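Side-chain contacts in arginyl-tRNA synthetase, putative (PDB 5JLD), which probably catalyses the ATP-dependent attachment of L-arginine to its cognate tRNA, releasing AMP and diphosphate, as a class I aminoacyl-tRNA synthetase: residues Val445-Tyr450 / Asp466-Val471; Ile477-Gly482 / Leu580-Leu585; Thr183-Ile188 / Asn249-Ser254. All blocks are in the same frame, centred on the assembly; numbering follows the deposited sequence.

Contact 1: Val445-Tyr450 / Asp466-Val471; sequences VSAIKY and DNMLNV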
loop_
_atom_site.group_PDB
_atom_site.type_symbol
_atom_site.label_atom_id
_atom_site.label_comp_id
_atom_site.label_asym_id
_atom_site.label_seq_id
_atom_site.Cartn_x
_atom_site.Cartn_y
_atom_site.Cartn_z
ATOM N N VAL A 445 -3.882 6.719 16.391
ATOM C CA VAL A 445 -4.028 5.736 15.319
ATOM C C VAL A 445 -3.374 6.230 14.031
ATOM O O VAL A 445 -2.578 5.517 13.392
ATOM C CB VAL A 445 -5.516 5.417 15.088
ATOM C CG1 VAL A 445 -5.707 4.607 13.818
ATOM C CG2 VAL A 445 -6.080 4.679 16.307
ATOM N N SER A 446 -3.690 7.471 13.676
ATOM C CA SER A 446 -3.089 8.118 12.505
ATOM C C SER A 446 -1.563 8.153 12.592
ATOM O O SER A 446 -0.865 7.878 11.604
ATOM C CB SER A 446 -3.637 9.535 12.346
ATOM O OG SER A 446 -4.972 9.517 11.875
ATOM N N ALA A 447 -1.062 8.468 13.785
ATOM C CA ALA A 447 0.369 8.559 14.045
ATOM C C ALA A 447 1.058 7.219 13.851
ATOM O O ALA A 447 2.081 7.133 13.174
ATOM C CB ALA A 447 0.623 9.088 15.461
ATOM N N ILE A 448 0.503 6.180 14.461
ATOM C CA ILE A 448 0.996 4.813 14.292
ATOM C C ILE A 448 1.056 4.430 12.818
ATOM O O ILE A 448 2.091 3.911 12.323
ATOM C CB ILE A 448 0.096 3.790 15.058
ATOM C CG1 ILE A 448 0.299 3.912 16.573
ATOM C CG2 ILE A 448 0.359 2.359 14.593
ATOM C CD1 ILE A 448 -0.492 2.886 17.391
ATOM N N LYS A 449 -0.047 4.689 12.110
ATOM C CA LYS A 449 -0.116 4.294 10.698
ATOM C C LYS A 449 0.946 4.999 9.872
ATOM O O LYS A 449 1.650 4.344 9.091
ATOM C CB LYS A 449 -1.509 4.558 10.107
ATOM C CG LYS A 449 -2.604 3.645 10.678
ATOM C CD LYS A 449 -3.891 3.777 9.894
ATOM C CE LYS A 449 -5.047 2.980 10.515
ATOM N NZ LYS A 449 -6.242 3.069 9.611
ATOM N N TYR A 450 1.061 6.323 10.037
ATOM C CA TYR A 450 2.065 7.085 9.283
ATOM C C TYR A 450 3.481 6.645 9.611
ATOM O O TYR A 450 4.293 6.441 8.707
ATOM C CB TYR A 450 1.968 8.599 9.537
ATOM C CG TYR A 450 2.995 9.358 8.719
ATOM C CD1 TYR A 450 2.778 9.607 7.364
ATOM C CD2 TYR A 450 4.185 9.808 9.290
ATOM C CE1 TYR A 450 3.703 10.283 6.601
ATOM C CE2 TYR A 450 5.127 10.494 8.533
ATOM C CZ TYR A 450 4.877 10.732 7.189
ATOM O OH TYR A 450 5.798 11.402 6.421
ATOM N N ASP A 466 7.503 8.374 21.568
ATOM C CA ASP A 466 8.144 9.687 21.548
ATOM C C ASP A 466 8.413 10.136 20.108
ATOM O O ASP A 466 8.027 11.233 19.700
ATOM C CB ASP A 466 9.447 9.661 22.347
ATOM C CG ASP A 466 9.213 9.625 23.849
ATOM O OD1 ASP A 466 8.068 9.874 24.288
ATOM O OD2 ASP A 466 10.178 9.341 24.589
ATOM N N ASN A 467 9.060 9.266 19.344
ATOM C CA ASN A 467 9.370 9.533 17.954
ATOM C C ASN A 467 8.124 9.725 17.100
ATOM O O ASN A 467 8.093 10.603 16.238
ATOM C CB ASN A 467 10.217 8.397 17.378
ATOM C CG ASN A 467 11.585 8.310 18.019
ATOM O OD1 ASN A 467 12.072 9.280 18.602
ATOM N ND2 ASN A 467 12.212 7.143 17.924
ATOM N N MET A 468 7.092 8.912 17.330
ATOM C CA MET A 468 5.950 8.958 16.427
ATOM C C MET A 468 4.962 10.075 16.775
ATOM O O MET A 468 4.218 10.531 15.917
ATOM C CB MET A 468 5.227 7.610 16.393
ATOM C CG MET A 468 4.333 7.331 17.581
ATOM S SD MET A 468 3.215 5.963 17.237
ATOM C CE MET A 468 2.601 5.614 18.887
ATOM N N LEU A 469 4.964 10.543 18.015
ATOM C CA LEU A 469 3.994 11.564 18.398
ATOM C C LEU A 469 4.574 12.987 18.397
ATOM O O LEU A 469 3.880 13.943 18.731
ATOM C CB LEU A 469 3.393 11.221 19.766
ATOM C CG LEU A 469 2.584 9.919 19.764
ATOM C CD1 LEU A 469 2.175 9.492 21.172
ATOM C CD2 LEU A 469 1.353 10.051 18.886
ATOM N N ASN A 470 5.832 13.117 17.982
ATOM C CA ASN A 470 6.520 14.405 17.951
ATOM C C ASN A 470 5.908 15.364 16.925
ATOM O O ASN A 470 6.079 15.200 15.712
ATOM C CB ASN A 470 8.006 14.188 17.657
ATOM C CG ASN A 470 8.839 15.449 17.824
ATOM O OD1 ASN A 470 8.314 16.559 17.953
ATOM N ND2 ASN A 470 10.153 15.280 17.816
ATOM N N VAL A 471 5.206 16.377 17.423
ATOM C CA VAL A 471 4.536 17.342 16.556
ATOM C C VAL A 471 5.552 18.077 15.659
ATOM O O VAL A 471 5.187 18.633 14.627
ATOM C CB VAL A 471 3.712 18.370 17.391
ATOM C CG1 VAL A 471 4.622 19.424 18.018
ATOM C CG2 VAL A 471 2.646 19.031 16.538
HETATM O O HOH W 1 3.813 9.165 13.499
#

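Contact 2: Ile477-Gly482 / Leu580-Leu585; sequences IYIIYG and LCMELL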
loop_
_atom_site.group_PDB
_atom_site.type_symbol
_atom_site.label_atom_id
_atom_site.label_comp_id
_atom_site.label_asym_id
_atom_site.label_seq_id
_atom_site.Cartn_x
_atom_site.Cartn_y
_atom_site.Cartn_z
ATOM N N ILE A 477 1.308 13.181 13.267
ATOM C CA ILE A 477 0.846 14.343 14.019
ATOM C C ILE A 477 1.181 15.657 13.289
ATOM O O ILE A 477 0.341 16.556 13.161
ATOM C CB ILE A 477 1.486 14.369 15.425
ATOM C CG1 ILE A 477 1.201 13.057 16.176
ATOM C CG2 ILE A 477 1.058 15.611 16.203
ATOM C CD1 ILE A 477 -0.283 12.694 16.283
ATOM N N TYR A 478 2.418 15.748 12.812
ATOM C CA TYR A 478 2.869 16.879 12.016
ATOM C C TYR A 478 1.986 17.058 10.783
ATOM O O TYR A 478 1.505 18.162 10.500
ATOM C CB TYR A 478 4.326 16.677 11.608
ATOM C CG TYR A 478 4.766 17.507 10.422
ATOM C CD1 TYR A 478 5.154 18.836 10.578
ATOM C CD2 TYR A 478 4.820 16.951 9.153
ATOM C CE1 TYR A 478 5.568 19.595 9.489
ATOM C CE2 TYR A 478 5.228 17.691 8.067
ATOM C CZ TYR A 478 5.603 19.013 8.237
ATOM O OH TYR A 478 6.008 19.735 7.140
ATOM N N ILE A 479 1.767 15.962 10.060
ATOM C CA ILE A 479 0.988 16.005 8.830
ATOM C C ILE A 479 -0.414 16.525 9.143
ATOM O O ILE A 479 -0.963 17.400 8.446
ATOM C CB ILE A 479 0.890 14.622 8.178
ATOM C CG1 ILE A 479 2.284 14.028 7.943
ATOM C CG2 ILE A 479 0.086 14.704 6.869
ATOM C CD1 ILE A 479 3.046 14.633 6.780
ATOM N N ILE A 480 -0.963 16.003 10.232
ATOM C CA ILE A 480 -2.306 16.360 10.648
ATOM C C ILE A 480 -2.399 17.848 10.960
ATOM O O ILE A 480 -3.334 18.531 10.510
ATOM C CB ILE A 480 -2.734 15.501 11.849
ATOM C CG1 ILE A 480 -2.943 14.055 11.378
ATOM C CG2 ILE A 480 -4.019 16.020 12.480
ATOM C CD1 ILE A 480 -3.136 13.083 12.497
ATOM N N TYR A 481 -1.417 18.372 11.688
ATOM C CA TYR A 481 -1.474 19.787 12.033
ATOM C C TYR A 481 -1.267 20.669 10.810
ATOM O O TYR A 481 -1.845 21.756 10.726
ATOM C CB TYR A 481 -0.467 20.119 13.136
ATOM C CG TYR A 481 -1.097 19.917 14.488
ATOM C CD1 TYR A 481 -1.162 18.655 15.054
ATOM C CD2 TYR A 481 -1.685 20.977 15.171
ATOM C CE1 TYR A 481 -1.767 18.450 16.280
ATOM C CE2 TYR A 481 -2.286 20.788 16.405
ATOM C CZ TYR A 481 -2.324 19.516 16.955
ATOM O OH TYR A 481 -2.920 19.296 18.176
ATOM N N GLY A 482 -0.484 20.189 9.849
ATOM C CA GLY A 482 -0.344 20.890 8.585
ATOM C C GLY A 482 -1.698 21.026 7.917
ATOM O O GLY A 482 -2.107 22.119 7.465
ATOM N N LEU A 580 -6.801 13.557 0.674
ATOM C CA LEU A 580 -6.797 12.294 -0.060
ATOM C C LEU A 580 -5.579 11.428 0.302
ATOM O O LEU A 580 -5.729 10.238 0.590
ATOM C CB LEU A 580 -6.851 12.548 -1.572
ATOM C CG LEU A 580 -6.754 11.327 -2.479
ATOM C CD1 LEU A 580 -7.837 10.317 -2.088
ATOM C CD2 LEU A 580 -6.935 11.740 -3.928
ATOM N N CYS A 581 -4.391 12.028 0.309
ATOM C CA CYS A 581 -3.159 11.309 0.659
ATOM C C CYS A 581 -3.244 10.702 2.057
ATOM O O CYS A 581 -2.796 9.571 2.281
ATOM C CB CYS A 581 -1.940 12.238 0.597
ATOM S SG CYS A 581 -1.296 12.635 -1.066
ATOM N N MET A 582 -3.788 11.481 2.992
ATOM C CA MET A 582 -3.903 11.069 4.370
ATOM C C MET A 582 -4.805 9.840 4.460
ATOM O O MET A 582 -4.442 8.849 5.084
ATOM C CB MET A 582 -4.453 12.207 5.234
ATOM C CG MET A 582 -3.422 13.234 5.642
ATOM S SD MET A 582 -4.159 14.629 6.521
ATOM C CE MET A 582 -4.343 13.962 8.156
ATOM N N GLU A 583 -5.957 9.925 3.795
ATOM C CA GLU A 583 -6.929 8.839 3.760
ATOM C C GLU A 583 -6.378 7.576 3.106
ATOM O O GLU A 583 -6.619 6.476 3.586
ATOM C CB GLU A 583 -8.188 9.289 3.026
ATOM C CG GLU A 583 -8.999 10.297 3.815
ATOM C CD GLU A 583 -10.096 10.919 2.983
ATOM O OE1 GLU A 583 -10.053 10.770 1.739
ATOM O OE2 GLU A 583 -10.996 11.561 3.573
ATOM N N LEU A 584 -5.633 7.729 2.018
ATOM C CA LEU A 584 -5.064 6.574 1.339
ATOM C C LEU A 584 -4.101 5.826 2.261
ATOM O O LEU A 584 -3.899 4.617 2.117
ATOM C CB LEU A 584 -4.345 6.992 0.053
ATOM C CG LEU A 584 -5.196 7.472 -1.131
ATOM C CD1 LEU A 584 -4.308 7.963 -2.261
ATOM C CD2 LEU A 584 -6.169 6.404 -1.645
ATOM N N LEU A 585 -3.523 6.541 3.218
ATOM C CA LEU A 585 -2.564 5.943 4.145
ATOM C C LEU A 585 -3.257 5.478 5.424
ATOM O O LEU A 585 -2.608 4.998 6.352
ATOM C CB LEU A 585 -1.450 6.948 4.470
ATOM C CG LEU A 585 -0.479 7.243 3.317
ATOM C CD1 LEU A 585 0.346 8.467 3.631
ATOM C CD2 LEU A 585 0.441 6.052 3.054
#

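Contact 3: Thr183-Ile188 / Asn249-Ser254; sequences TQFGMI and NKLCES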
loop_
_atom_site.group_PDB
_atom_site.type_symbol
_atom_site.label_atom_id
_atom_site.label_comp_id
_atom_site.label_asym_id
_atom_site.label_seq_id
_atom_site.Cartn_x
_atom_site.Cartn_y
_atom_site.Cartn_z
ATOM N N THR A 183 -2.867 -26.633 14.681
ATOM C CA THR A 183 -2.501 -27.740 15.557
ATOM C C THR A 183 -3.405 -27.805 16.775
ATOM O O THR A 183 -4.102 -28.796 17.007
ATOM C CB THR A 183 -1.040 -27.608 16.043
ATOM O OG1 THR A 183 -0.143 -27.761 14.936
ATOM C CG2 THR A 183 -0.727 -28.665 17.089
ATOM N N GLN A 184 -3.406 -26.700 17.509
ATOM C CA GLN A 184 -3.943 -26.605 18.858
ATOM C C GLN A 184 -5.362 -27.118 19.105
ATOM O O GLN A 184 -5.655 -27.592 20.204
ATOM C CB GLN A 184 -3.885 -25.145 19.305
ATOM C CG GLN A 184 -3.740 -24.997 20.801
ATOM C CD GLN A 184 -2.977 -23.757 21.199
ATOM O OE1 GLN A 184 -2.379 -23.078 20.364
ATOM N NE2 GLN A 184 -2.971 -23.466 22.488
ATOM N N PHE A 185 -6.239 -27.024 18.109
ATOM C CA PHE A 185 -7.670 -27.213 18.355
ATOM C C PHE A 185 -8.008 -28.545 19.035
ATOM O O PHE A 185 -9.038 -28.666 19.700
ATOM C CB PHE A 185 -8.451 -27.056 17.045
ATOM C CG PHE A 185 -8.589 -25.627 16.607
ATOM C CD1 PHE A 185 -9.621 -24.838 17.094
ATOM C CD2 PHE A 185 -7.677 -25.063 15.725
ATOM C CE1 PHE A 185 -9.741 -23.512 16.713
ATOM C CE2 PHE A 185 -7.792 -23.738 15.333
ATOM C CZ PHE A 185 -8.830 -22.963 15.822
ATOM N N GLY A 186 -7.128 -29.531 18.906
ATOM C CA GLY A 186 -7.261 -30.760 19.672
ATOM C C GLY A 186 -7.160 -30.500 21.167
ATOM O O GLY A 186 -8.158 -30.629 21.893
ATOM N N MET A 187 -5.959 -30.122 21.613
ATOM C CA MET A 187 -5.676 -29.809 23.019
ATOM C C MET A 187 -6.817 -29.043 23.673
ATOM O O MET A 187 -7.427 -29.512 24.637
ATOM C CB MET A 187 -4.397 -28.970 23.155
ATOM C CG MET A 187 -3.266 -29.294 22.195
ATOM S SD MET A 187 -1.943 -28.072 22.346
ATOM C CE MET A 187 -0.809 -28.625 21.076
ATOM N N ILE A 188 -7.100 -27.866 23.119
ATOM C CA ILE A 188 -8.114 -26.981 23.661
ATOM C C ILE A 188 -9.429 -27.734 23.748
ATOM O O ILE A 188 -10.022 -27.820 24.827
ATOM C CB ILE A 188 -8.279 -25.687 22.808
ATOM C CG1 ILE A 188 -6.919 -25.060 22.520
ATOM C CG2 ILE A 188 -9.152 -24.673 23.526
ATOM C CD1 ILE A 188 -6.994 -23.819 21.623
ATOM N N ASN A 249 -16.085 -23.905 16.457
ATOM C CA ASN A 249 -16.815 -22.744 15.985
ATOM C C ASN A 249 -16.943 -21.679 17.079
ATOM O O ASN A 249 -16.818 -20.475 16.801
ATOM C CB ASN A 249 -18.186 -23.166 15.464
ATOM C CG ASN A 249 -18.718 -22.226 14.418
ATOM O OD1 ASN A 249 -19.516 -21.338 14.714
ATOM N ND2 ASN A 249 -18.257 -22.393 13.182
ATOM N N LYS A 250 -17.152 -22.124 18.320
ATOM C CA LYS A 250 -17.166 -21.206 19.466
ATOM C C LYS A 250 -15.828 -20.478 19.679
ATOM O O LYS A 250 -15.791 -19.266 19.960
ATOM C CB LYS A 250 -17.541 -21.961 20.754
ATOM C CG LYS A 250 -18.994 -22.395 20.842
ATOM C CD LYS A 250 -19.937 -21.226 20.591
ATOM C CE LYS A 250 -21.311 -21.717 20.149
ATOM N NZ LYS A 250 -21.227 -22.518 18.889
ATOM N N LEU A 251 -14.734 -21.225 19.550
ATOM C CA LEU A 251 -13.383 -20.665 19.698
ATOM C C LEU A 251 -13.089 -19.605 18.629
ATOM O O LEU A 251 -12.645 -18.482 18.929
ATOM C CB LEU A 251 -12.336 -21.783 19.624
ATOM C CG LEU A 251 -11.979 -22.560 20.904
ATOM C CD1 LEU A 251 -13.206 -22.865 21.740
ATOM C CD2 LEU A 251 -11.269 -23.866 20.554
ATOM N N CYS A 252 -13.336 -19.988 17.380
ATOM C CA CYS A 252 -13.163 -19.104 16.251
ATOM C C CYS A 252 -13.994 -17.849 16.454
ATOM O O CYS A 252 -13.504 -16.742 16.260
ATOM C CB CYS A 252 -13.544 -19.811 14.955
ATOM S SG CYS A 252 -12.416 -21.152 14.513
ATOM N N GLU A 253 -15.240 -18.011 16.884
ATOM C CA GLU A 253 -16.091 -16.838 17.059
ATOM C C GLU A 253 -15.534 -15.892 18.119
ATOM O O GLU A 253 -15.440 -14.671 17.889
ATOM C CB GLU A 253 -17.513 -17.257 17.406
ATOM C CG GLU A 253 -18.275 -17.757 16.196
ATOM C CD GLU A 253 -19.611 -18.365 16.549
ATOM O OE1 GLU A 253 -19.901 -18.522 17.755
ATOM O OE2 GLU A 253 -20.372 -18.684 15.611
ATOM N N SER A 254 -15.137 -16.456 19.261
ATOM C CA SER A 254 -14.542 -15.640 20.328
ATOM C C SER A 254 -13.293 -14.855 19.880
ATOM O O SER A 254 -13.194 -13.601 20.057
ATOM C CB SER A 254 -14.191 -16.530 21.527
ATOM O OG SER A 254 -13.062 -16.026 22.222
#

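Contact 1: Val445-Tyr450 / Asp466-Val471
Ala447 is the dent in this interface, and two knobs close on it from 466-471. One is a branch of Leu469: CD2 meets Ala447 CB methyl to methyl at 3.6 Å. The other is the sulfur of Met468, whose SD lies 4.4 Å from Ala447 CB and presses harder on the neighbouring bump, Ile448, where SD to CG1 is 3.6 Å. The Met468 chain leaves its helix with CG between the backbone N and the carbonyl carbon (chi1 78°), then runs extended, so that it lies alongside Ile448 and points the same way; its CE keeps to the same CG1 methylene at 3.7 Å. The small side chain of Ala447 lets helix 436-453 and the short helix 465-469 come close, with the CA atoms of Ala447 and Met468 6.1 Å apart. Both belong to the run of helices, with no strand among them, that fills the C-terminal part of this class I synthetase. Helix 401-420 meets Ile448 through Ile405, while Ile477 of helix 476-492 covers Ala447 and Leu469. Beside these methyls, a water donates one hydrogen to Ala447 O (2.7 Å) and the other to Met468 O (2.8 Å), bridging the two backbones.

Contact 2: Ile477-Gly482 / Leu580-Leu585
Met582 reaches across from helix 564-584 to Ile479 and Ile480 of helix 476-492, and that single side chain makes the whole contact from its side. The two helices are elements of the all-helical DALR anticodon-binding domain, far apart in sequence but neighbours in its bundle. The nearest CA atoms, those of Ile479 and Met582, stand 8.3 Å apart, and the long thioether spans the interval.

The tight part is at its far end. Met582 starts with CG beside its own backbone N, runs straight through chi2 and then bends at chi3 (80°), which swings the terminal methyl onto the helix opposite. There it crosses Ile480 at about a right angle, and the same CE also comes within 4.0 Å of Ile480 CA, so the methyl rests on the backbone as well as on the side chain. Nearer the root the fit is looser. Ile479 and Met582 pass flank to flank, pointing opposite ways and touching through Ile479 CG2 and Met582 CG at 4.0 Å, while the longer branch of Ile479 turns from Met582; Met542 of helix 536-556 packs on this isoleucine.

The three touching residues are buried, whereas Tyr478 and Tyr481 on one helix and Leu580 and Glu583 on the other are partly open to solvent. Tyr481 OH is hydrogen-bonded to Arg419, and Tyr478 OH to Thr546. The closest approach remains on the buried side, between Met582 CE and the CG1 methylene of Ile480, at 3.5 Å.

Contact 3: Thr183-Ile188 / Asn249-Ser254
A backbone bond from Glu253 N to Asn249 O, 2.9 Å long, ties the turn of helix 242-265 that holds Leu251 and Cys252 against Phe185 and Ile188. Between the two helices the touching groups are all apolar or sulfur. Leu251 is the central knob: its CD2 methyl goes into the groove between the two residues of helix 185-194, reaching Ile188 CG2 at 3.7 Å and Phe185 CD1 at 4.0 Å. Leu251 runs antiparallel to both side chains, so the contacts are made along flanks. On Ile188 the branch that does the touching is the methyl CG2, placed anti to the backbone N, while CG1 stands beside that N.

The Phe185 ring is reached twice from this helix, neither time squarely on its face nor on its edge. After Leu251 comes the sulfur of Cys252, 4.2 Å from Phe185 CE1. Measured to the ring centroid, SG is 5.2 Å away and 60° off the ring normal, an oblique sulfur-aromatic contact. Trp248, one turn back from Cys252, adds an edge-to-face ring contact to the same phenylalanine.

Both helices belong to the long connection between strands 171-176 and 271-272, parallel neighbours in the Rossmann-type sheet of the class I catalytic domain. Ile143 and Ala144, which touch Phe185 and Ile188, stand just ahead of the HVGH sequence, this enzyme's form of the class I HIGH signature. With no polar pair among the side chains that meet, the two helices are held here through dispersion and hydrophobic burial, to which the polarisable sulfur beside the aromatic ring probably contributes.

Overall arrangement
Contacts 1 and 2 are neighbours, their centres 11 Å apart, and they touch through neighbouring helices: Ser446 CB meets Ile480 CD1 at 3.6 Å, and Val471 CG2 meets Ile477 CG2 at 3.8 Å. Helix 476-492 follows helix 465-469 in the chain, so the two contacts lie in series in one helical body. Contact 3 stands apart, on the connection between two strands of the parallel sheet. Its centre is 36 Å from that of contact 1 and 40 Å from that of contact 2, with nearest atoms about 20 and 25 Å away. Contact 3 packs against Ile143 and Ala144, just ahead of the HVGH signature; contacts 1 and 2 lie among the C-terminal helices.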